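Local coordinates for lactate utilization protein C (PDB 2G40) that may function in L-lactate utilization as a homodimeric member of the LutC/YkgG family, its precise role being unsettled, at residues A[133-143]-A[174-182]; A[122-133]-A[150-161]. All blocks are in the same frame, centred on the assembly; numbering follows the deposited sequence.

Overall arrangement
From the N-terminal side, 122-133 leaves helix 119-124, runs through strand 127-130 of the parallel sheet and passes at Ala133 directly into the hairpin 133-143. The chain then returns to 150-161, closing interaction 2 over 16 intervening residues and bringing strand 161-167 in beside strand 127-130. Interaction 1 closes later, when helix 175-187 packs on the hairpin after 30 residues, so the segments alternate and the two contacts cross. Their centres lie about 20 Å apart; interaction 2 ties strand 127-130 and helix 119-124 to the loop leading into strand 161-167, interaction 1 joins the smaller mixed sheet to its helix, and both reach the second subunit.

Interaction 1 (A[133-143]-A[174-182]); sequences AVAISETGTII and TVREGVEAV
With chi1 at 68°, Glu138 tucks CG between its own N and carbonyl carbon, and the extended chain beyond carries OE2 to the start of helix 175-187; Ile136, with CG1 beside its N and CG2 anti to it (chi1 -58°), turns both branches to the same helix. In the conformer described, one of two deposited, Val175 N donates to Glu138 OE2 over 2.8 Å in a nearly straight bond of 168°, met on the anti side of OE2, somewhat out of the carboxylate plane. Next to it Thr174 and Glu177 form a capping box: Glu177 N donates to Thr174 OG1 at 3.2 Å, while Glu177 OE2 accepts from both Thr174 N and Thr174 OG1.

Strand 134-136 runs almost antiparallel to the 175-182 portion of the helix, their axes approaching to 7.9 Å. Ile136 CG2 sits 3.5 Å from Val175 N, and Ile136 CG1 lies 3.9 Å from Gly178 CA, where any CB would collide with Ile136 CD1. Replacing Ile136 by an alanine would probably open a gap against Gly178 and the first turn. Farther along, Val134 CG1 meets Val182 CG1 at 3.7 Å, the two side chains crossing at about a right angle, and Val134 CG2 touches Ala181 CB at 3.8 Å. Val175 also packs on Val179 of the second subunit. An otherwise apolar strand-helix interface thus has its polar grip at the helix N terminus, whose dipole would probably favour a charged Glu138.

Interaction 2 (A[122-133]-A[150-161]); sequences LDRADAVLTGCA and QGRRALSLIPDF
Apolar packing centres on Leu122, whose CD2 meets Leu155 CD2 at 3.6 Å while its CB lies against Ile158 CG2 and its CD1 against Ala154 CB. Val128, with CG1 between its N and carbonyl carbon (chi1 58°) and CG2 anti to its N, turns both methyls onto Leu155 O: its CB, CG1 and CG2 all abut that oxygen, each at 3.3 Å, a buried carbonyl without a polar partner in the model. Val128 CB also touches Pro159 CG. Phe161 lays CD2 3.6 Å from Ala127 CB, and its ring edge faces Asp126 O in plane; Arg217 makes a cation-pi contact with the ring. Gln150 CG packs 3.5 Å from Gly131 O.

Among the hydrogen bonds, Val128 N donates to Phe161 O at 3.0 Å, almost in line with the carbonyl (164°), and Ala127 CA adds a CH...O contact to the same oxygen. Thr130 OG1 donates to Gly131 O, and His162 NE2 is its other partner. Gln150 OE1 is held by Asp145 N and His146 N. One water accepts from Asp160 N and lies 2.7 Å from Ala125 O, linking the segments.

Adjacent parallel strands 127-130 and 161-167, flanked by helix 119-124, fit the Rossmann-like LUD domain.

Interaction 1 (A[133-143]-A[174-182])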
loop_
_atom_site.group_PDB
_atom_site.type_symbol
_atom_site.label_atom_id
_atom_site.label_comp_id
_atom_site.label_asym_id
_atom_site.label_seq_id
_atom_site.Cartn_x
_atom_site.Cartn_y
_atom_site.Cartn_z
ATOM N N ALA A 133 -6.428 4.609 9.118
ATOM C CA ALA A 133 -7.847 4.533 8.811
ATOM C C ALA A 133 -8.579 3.611 9.778
ATOM O O ALA A 133 -9.664 3.953 10.293
ATOM C CB ALA A 133 -8.069 4.083 7.387
ATOM N N VAL A 134 -7.980 2.445 10.003
ATOM C CA VAL A 134 -8.549 1.400 10.861
ATOM C C VAL A 134 -7.455 0.399 11.187
ATOM O O VAL A 134 -6.445 0.308 10.477
ATOM C CB VAL A 134 -9.763 0.698 10.187
ATOM C CG1 VAL A 134 -9.319 -0.127 8.982
ATOM C CG2 VAL A 134 -10.555 -0.135 11.214
ATOM N N ALA A 135 -7.627 -0.327 12.290
ATOM C CA ALA A 135 -6.719 -1.407 12.617
ATOM C C ALA A 135 -7.549 -2.627 12.929
ATOM O O ALA A 135 -8.670 -2.516 13.397
ATOM C CB ALA A 135 -5.853 -1.072 13.818
ATOM N N ILE A 136 -6.974 -3.785 12.649
ATOM C CA ILE A 136 -7.655 -5.055 12.840
ATOM C C ILE A 136 -6.873 -5.891 13.841
ATOM O O ILE A 136 -5.680 -6.204 13.653
ATOM C CB ILE A 136 -7.780 -5.807 11.515
ATOM C CG1 ILE A 136 -8.538 -4.975 10.482
ATOM C CG2 ILE A 136 -8.469 -7.136 11.737
ATOM C CD1 ILE A 136 -8.149 -5.334 9.068
ATOM N N SER A 137 -7.556 -6.262 14.916
ATOM C CA SER A 137 -6.904 -6.974 15.996
ATOM C C SER A 137 -6.462 -8.375 15.610
ATOM O O SER A 137 -5.369 -8.787 15.966
ATOM C CB SER A 137 -7.780 -7.006 17.243
ATOM O OG SER A 137 -8.878 -7.890 17.139
ATOM N N GLU A 138 -7.297 -9.103 14.869
ATOM C CA GLU A 138 -7.022 -10.530 14.613
ATOM C C GLU A 138 -5.723 -10.768 13.858
ATOM O O GLU A 138 -5.037 -11.765 14.094
ATOM C CB GLU A 138 -8.208 -11.232 13.918
ATOM C CG GLU A 138 -8.512 -10.809 12.488
ATOM C CD GLU A 138 -9.594 -11.661 11.831
ATOM O OE1 GLU A 138 -9.834 -12.790 12.304
ATOM O OE2 GLU A 138 -10.204 -11.215 10.838
ATOM N N THR A 139 -5.372 -9.834 12.975
ATOM C CA THR A 139 -4.174 -9.955 12.155
ATOM C C THR A 139 -3.127 -8.907 12.480
ATOM O O THR A 139 -2.083 -8.885 11.862
ATOM C CB THR A 139 -4.544 -9.902 10.670
ATOM O OG1 THR A 139 -5.305 -8.728 10.401
ATOM C CG2 THR A 139 -5.346 -11.115 10.292
ATOM N N GLY A 140 -3.388 -8.043 13.460
ATOM C CA GLY A 140 -2.440 -6.985 13.797
ATOM C C GLY A 140 -2.193 -6.104 12.597
ATOM O O GLY A 140 -1.040 -5.771 12.268
ATOM N N THR A 141 -3.271 -5.766 11.901
ATOM C CA THR A 141 -3.184 -4.965 10.671
ATOM C C THR A 141 -3.510 -3.526 10.912
ATOM O O THR A 141 -4.481 -3.213 11.595
ATOM C CB THR A 141 -4.189 -5.463 9.612
ATOM O OG1 THR A 141 -3.877 -6.809 9.270
ATOM C CG2 THR A 141 -4.156 -4.589 8.334
ATOM N N ILE A 142 -2.720 -2.649 10.311
ATOM C CA ILE A 142 -3.050 -1.269 10.305
ATOM C C ILE A 142 -3.268 -0.912 8.842
ATOM O O ILE A 142 -2.428 -1.188 7.970
ATOM C CB ILE A 142 -1.965 -0.414 10.944
ATOM C CG1 ILE A 142 -1.857 -0.714 12.445
ATOM C CG2 ILE A 142 -2.283 1.042 10.721
ATOM C CD1 ILE A 142 -0.592 -0.200 13.088
ATOM N N ILE A 143 -4.419 -0.319 8.576
ATOM C CA ILE A 143 -4.721 0.159 7.236
ATOM C C ILE A 143 -4.621 1.678 7.187
ATOM O O ILE A 143 -5.233 2.387 7.996
ATOM C CB ILE A 143 -6.120 -0.232 6.784
ATOM C CG1 ILE A 143 -6.297 -1.756 6.816
ATOM C CG2 ILE A 143 -6.391 0.345 5.352
ATOM C CD1 ILE A 143 -7.742 -2.245 6.600
ATOM N N THR A 174 -12.208 -7.982 13.333
ATOM C CA THR A 174 -12.080 -8.838 12.170
ATOM C C THR A 174 -11.710 -8.055 10.917
ATOM O O THR A 174 -12.011 -6.864 10.793
ATOM C CB THR A 174 -13.406 -9.565 11.899
ATOM O OG1 THR A 174 -14.422 -8.587 11.626
ATOM C CG2 THR A 174 -13.814 -10.419 13.105
ATOM N N VAL A 175 -11.088 -8.756 9.978
ATOM C CA VAL A 175 -10.787 -8.209 8.665
ATOM C C VAL A 175 -12.055 -7.685 7.978
ATOM O O VAL A 175 -12.052 -6.595 7.414
ATOM C CB VAL A 175 -10.058 -9.258 7.792
ATOM C CG1 VAL A 175 -9.956 -8.795 6.361
ATOM C CG2 VAL A 175 -8.664 -9.532 8.339
ATOM N N ARG A 176 -13.139 -8.451 8.062
ATOM C CA ARG A 176 -14.436 -8.032 7.538
ATOM C C ARG A 176 -14.835 -6.628 8.001
ATOM O O ARG A 176 -15.222 -5.787 7.190
ATOM C CB ARG A 176 -15.510 -9.042 7.939
ATOM N N GLU A 177 -14.723 -6.374 9.302
ATOM C CA GLU A 177 -15.055 -5.065 9.863
ATOM C C GLU A 177 -14.082 -3.985 9.388
ATOM O O GLU A 177 -14.467 -2.829 9.156
ATOM C CB GLU A 177 -15.023 -5.112 11.382
ATOM C CG GLU A 177 -16.069 -5.969 12.019
ATOM C CD GLU A 177 -15.732 -6.213 13.473
ATOM O OE1 GLU A 177 -16.073 -5.346 14.309
ATOM O OE2 GLU A 177 -15.090 -7.251 13.756
ATOM N N GLY A 178 -12.817 -4.367 9.271
ATOM C CA GLY A 178 -11.766 -3.449 8.827
ATOM C C GLY A 178 -12.059 -2.944 7.429
ATOM O O GLY A 178 -11.930 -1.762 7.148
ATOM N N VAL A 179 -12.477 -3.859 6.570
ATOM C CA VAL A 179 -12.802 -3.531 5.182
ATOM C C VAL A 179 -14.043 -2.651 5.106
ATOM O O VAL A 179 -14.077 -1.668 4.353
ATOM C CB VAL A 179 -13.007 -4.810 4.377
ATOM C CG1 VAL A 179 -13.507 -4.502 2.983
ATOM C CG2 VAL A 179 -11.696 -5.576 4.310
ATOM N N GLU A 180 -15.054 -3.003 5.892
ATOM C CA GLU A 180 -16.242 -2.165 6.031
ATOM C C GLU A 180 -15.865 -0.730 6.397
ATOM O O GLU A 180 -16.451 0.213 5.874
ATOM C CB GLU A 180 -17.208 -2.740 7.076
ATOM C CG GLU A 180 -17.772 -4.106 6.736
ATOM N N ALA A 181 -14.875 -0.575 7.278
ATOM C CA ALA A 181 -14.457 0.743 7.750
ATOM C C ALA A 181 -13.797 1.551 6.663
ATOM O O ALA A 181 -13.858 2.768 6.689
ATOM C CB ALA A 181 -13.504 0.621 8.916
ATOM N N VAL A 182 -13.118 0.882 5.736
ATOM C CA VAL A 182 -12.413 1.588 4.658
ATOM C C VAL A 182 -13.124 1.495 3.306
ATOM O O VAL A 182 -12.619 1.998 2.312
ATOM C CB VAL A 182 -10.955 1.111 4.508
ATOM C CG1 VAL A 182 -10.169 1.433 5.757
ATOM C CG2 VAL A 182 -10.868 -0.373 4.186
#

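Interaction 2 (A[122-133]-A[150-161])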
loop_
_atom_site.group_PDB
_atom_site.type_symbol
_atom_site.label_atom_id
_atom_site.label_comp_id
_atom_site.label_asym_id
_atom_site.label_seq_id
_atom_site.Cartn_x
_atom_site.Cartn_y
_atom_site.Cartn_z
ATOM N N LEU A 122 13.189 12.208 2.503
ATOM C CA LEU A 122 12.462 11.143 3.217
ATOM C C LEU A 122 13.399 10.101 3.810
ATOM O O LEU A 122 13.182 9.605 4.913
ATOM C CB LEU A 122 11.492 10.449 2.278
ATOM C CG LEU A 122 10.366 11.369 1.837
ATOM C CD1 LEU A 122 9.587 10.707 0.750
ATOM C CD2 LEU A 122 9.493 11.703 3.035
ATOM N N ASP A 123 14.438 9.757 3.060
ATOM C CA ASP A 123 15.390 8.757 3.527
ATOM C C ASP A 123 16.209 9.286 4.706
ATOM O O ASP A 123 16.591 8.519 5.590
ATOM C CB ASP A 123 16.297 8.319 2.378
ATOM C CG ASP A 123 17.178 7.166 2.755
ATOM O OD1 ASP A 123 16.636 6.138 3.199
ATOM O OD2 ASP A 123 18.412 7.288 2.624
ATOM N N ARG A 124 16.446 10.596 4.742
ATOM C CA ARG A 124 17.246 11.200 5.807
ATOM C C ARG A 124 16.446 11.517 7.079
ATOM O O ARG A 124 17.027 11.708 8.146
ATOM C CB ARG A 124 17.954 12.445 5.280
ATOM C CG ARG A 124 19.161 12.083 4.398
ATOM C CD ARG A 124 19.641 13.247 3.517
ATOM N N ALA A 125 15.125 11.553 6.958
ATOM C CA ALA A 125 14.248 11.794 8.087
ATOM C C ALA A 125 14.435 10.654 9.084
ATOM O O ALA A 125 14.760 9.530 8.692
ATOM C CB ALA A 125 12.793 11.872 7.606
ATOM N N ASP A 126 14.243 10.936 10.366
ATOM C CA ASP A 126 14.399 9.906 11.394
ATOM C C ASP A 126 13.151 9.053 11.504
ATOM O O ASP A 126 13.229 7.858 11.786
ATOM C CB ASP A 126 14.731 10.535 12.749
ATOM C CG ASP A 126 16.114 11.161 12.783
ATOM O OD1 ASP A 126 17.043 10.594 12.171
ATOM O OD2 ASP A 126 16.289 12.213 13.450
ATOM N N ALA A 127 11.992 9.665 11.265
ATOM C CA ALA A 127 10.732 8.995 11.471
ATOM C C ALA A 127 9.640 9.696 10.674
ATOM O O ALA A 127 9.801 10.832 10.222
ATOM C CB ALA A 127 10.368 8.996 12.963
ATOM N N VAL A 128 8.536 8.989 10.511
ATOM C CA VAL A 128 7.302 9.558 10.029
ATOM C C VAL A 128 6.243 9.254 11.081
ATOM O O VAL A 128 6.220 8.171 11.667
ATOM C CB VAL A 128 6.904 8.976 8.652
ATOM C CG1 VAL A 128 6.756 7.417 8.681
ATOM C CG2 VAL A 128 5.642 9.652 8.138
ATOM N N LEU A 129 5.361 10.222 11.283
ATOM C CA LEU A 129 4.296 10.135 12.260
ATOM C C LEU A 129 2.989 10.143 11.495
ATOM O O LEU A 129 2.762 11.034 10.680
ATOM C CB LEU A 129 4.353 11.339 13.202
ATOM C CG LEU A 129 3.160 11.511 14.143
ATOM C CD1 LEU A 129 3.106 10.354 15.126
ATOM C CD2 LEU A 129 3.205 12.816 14.863
ATOM N N THR A 130 2.147 9.130 11.708
ATOM C CA THR A 130 0.854 9.089 11.034
ATOM C C THR A 130 -0.246 8.599 11.942
ATOM O O THR A 130 -0.004 7.931 12.947
ATOM C CB THR A 130 0.812 8.144 9.780
ATOM O OG1 THR A 130 0.716 6.770 10.202
ATOM C CG2 THR A 130 2.015 8.326 8.891
ATOM N N GLY A 131 -1.464 8.928 11.534
ATOM C CA GLY A 131 -2.654 8.237 12.005
ATOM C C GLY A 131 -2.872 7.009 11.139
ATOM O O GLY A 131 -1.956 6.502 10.484
ATOM N N CYS A 132 -4.094 6.519 11.139
ATOM C CA CYS A 132 -4.472 5.431 10.242
ATOM C C CYS A 132 -5.948 5.509 9.968
ATOM O O CYS A 132 -6.640 6.387 10.519
ATOM C CB CYS A 132 -4.158 4.093 10.854
ATOM S SG CYS A 132 -5.042 3.721 12.379
ATOM N N ALA A 133 -6.428 4.609 9.118
ATOM C CA ALA A 133 -7.847 4.533 8.811
ATOM C C ALA A 133 -8.579 3.611 9.778
ATOM O O ALA A 133 -9.664 3.953 10.293
ATOM C CB ALA A 133 -8.069 4.083 7.387
ATOM N N GLN A 150 -2.179 11.049 7.370
ATOM C CA GLN A 150 -1.368 9.925 6.987
ATOM C C GLN A 150 -0.403 10.249 5.864
ATOM O O GLN A 150 0.703 9.697 5.792
ATOM C CB GLN A 150 -2.290 8.806 6.540
ATOM C CG GLN A 150 -3.077 8.228 7.664
ATOM C CD GLN A 150 -4.268 7.524 7.137
ATOM O OE1 GLN A 150 -4.133 6.487 6.510
ATOM N NE2 GLN A 150 -5.433 8.104 7.330
ATOM N N GLY A 151 -0.826 11.135 4.977
ATOM C CA GLY A 151 0.014 11.589 3.891
ATOM C C GLY A 151 0.121 10.609 2.759
ATOM O O GLY A 151 -0.407 9.495 2.816
ATOM N N ARG A 152 0.833 11.022 1.720
ATOM C CA ARG A 152 0.979 10.176 0.527
ATOM C C ARG A 152 1.754 8.910 0.835
ATOM O O ARG A 152 2.413 8.806 1.858
ATOM C CB ARG A 152 1.626 10.951 -0.619
ATOM C CG ARG A 152 3.056 11.387 -0.347
ATOM C CD ARG A 152 3.499 12.469 -1.302
ATOM N NE ARG A 152 4.705 13.110 -0.845
ATOM C CZ ARG A 152 5.929 12.846 -1.296
ATOM N NH1 ARG A 152 6.136 12.039 -2.336
ATOM N NH2 ARG A 152 6.952 13.471 -0.761
ATOM N N ARG A 153 1.683 7.960 -0.086
ATOM C CA ARG A 153 2.246 6.638 0.141
ATOM C C ARG A 153 3.739 6.677 0.448
ATOM O O ARG A 153 4.206 5.916 1.271
ATOM C CB ARG A 153 1.933 5.741 -1.043
ATOM C CG ARG A 153 0.455 5.399 -1.114
ATOM C CD ARG A 153 0.223 4.132 -1.872
ATOM N NE ARG A 153 0.217 4.380 -3.292
ATOM C CZ ARG A 153 0.796 3.614 -4.219
ATOM N NH1 ARG A 153 1.491 2.519 -3.913
ATOM N NH2 ARG A 153 0.679 3.978 -5.486
ATOM N N ALA A 154 4.467 7.595 -0.180
ATOM C CA ALA A 154 5.911 7.646 -0.001
ATOM C C ALA A 154 6.309 7.893 1.445
ATOM O O ALA A 154 7.359 7.443 1.858
ATOM C CB ALA A 154 6.533 8.716 -0.885
ATOM N N LEU A 155 5.486 8.631 2.188
ATOM C CA LEU A 155 5.851 9.064 3.536
ATOM C C LEU A 155 5.951 7.912 4.514
ATOM O O LEU A 155 6.695 7.996 5.479
ATOM C CB LEU A 155 4.831 10.058 4.077
ATOM C CG LEU A 155 4.621 11.373 3.350
ATOM C CD1 LEU A 155 3.831 12.312 4.254
ATOM C CD2 LEU A 155 5.929 11.984 2.953
ATOM N N SER A 156 5.191 6.853 4.284
ATOM C CA SER A 156 5.231 5.681 5.158
ATOM C C SER A 156 5.974 4.516 4.502
ATOM O O SER A 156 6.047 3.422 5.058
ATOM C CB SER A 156 3.811 5.284 5.582
ATOM O OG SER A 156 2.907 5.283 4.481
ATOM N N LEU A 157 6.564 4.751 3.340
ATOM C CA LEU A 157 7.349 3.722 2.695
ATOM C C LEU A 157 8.835 3.951 2.807
ATOM O O LEU A 157 9.585 3.016 3.017
ATOM C CB LEU A 157 6.996 3.615 1.215
ATOM C CG LEU A 157 7.839 2.534 0.516
ATOM C CD1 LEU A 157 7.425 1.146 1.002
ATOM C CD2 LEU A 157 7.756 2.627 -0.969
ATOM N N ILE A 158 9.258 5.191 2.601
ATOM C CA ILE A 158 10.677 5.513 2.493
ATOM C C ILE A 158 11.387 5.716 3.842
ATOM O O ILE A 158 12.492 5.202 4.041
ATOM C CB ILE A 158 10.897 6.747 1.585
ATOM C CG1 ILE A 158 10.225 6.537 0.215
ATOM C CG2 ILE A 158 12.386 7.038 1.425
ATOM C CD1 ILE A 158 10.701 5.316 -0.527
ATOM N N PRO A 159 10.775 6.489 4.776
ATOM C CA PRO A 159 11.474 6.604 6.058
ATOM C C PRO A 159 11.565 5.253 6.780
ATOM O O PRO A 159 10.736 4.378 6.559
ATOM C CB PRO A 159 10.585 7.573 6.859
ATOM C CG PRO A 159 9.811 8.305 5.813
ATOM C CD PRO A 159 9.541 7.276 4.776
ATOM N N ASP A 160 12.555 5.096 7.642
ATOM C CA ASP A 160 12.843 3.783 8.220
ATOM C C ASP A 160 12.133 3.479 9.524
ATOM O O ASP A 160 12.206 2.355 10.008
ATOM C CB ASP A 160 14.327 3.664 8.425
ATOM C CG ASP A 160 14.800 2.225 8.491
ATOM O OD1 ASP A 160 14.308 1.378 7.719
ATOM O OD2 ASP A 160 15.696 1.967 9.300
ATOM N N PHE A 161 11.456 4.464 10.099
ATOM C CA PHE A 161 10.807 4.337 11.384
ATOM C C PHE A 161 9.464 5.018 11.280
ATOM O O PHE A 161 9.403 6.191 10.946
ATOM C CB PHE A 161 11.649 5.005 12.470
ATOM C CG PHE A 161 11.036 5.008 13.862
ATOM C CD1 PHE A 161 10.155 4.034 14.290
ATOM C CD2 PHE A 161 11.406 5.999 14.758
ATOM C CE1 PHE A 161 9.628 4.052 15.591
ATOM C CE2 PHE A 161 10.892 6.020 16.050
ATOM C CZ PHE A 161 10.019 5.056 16.463
HETATM O O HOH W 1 14.639 7.114 7.392
HETATM O O HOH W 2 15.103 5.627 5.290
#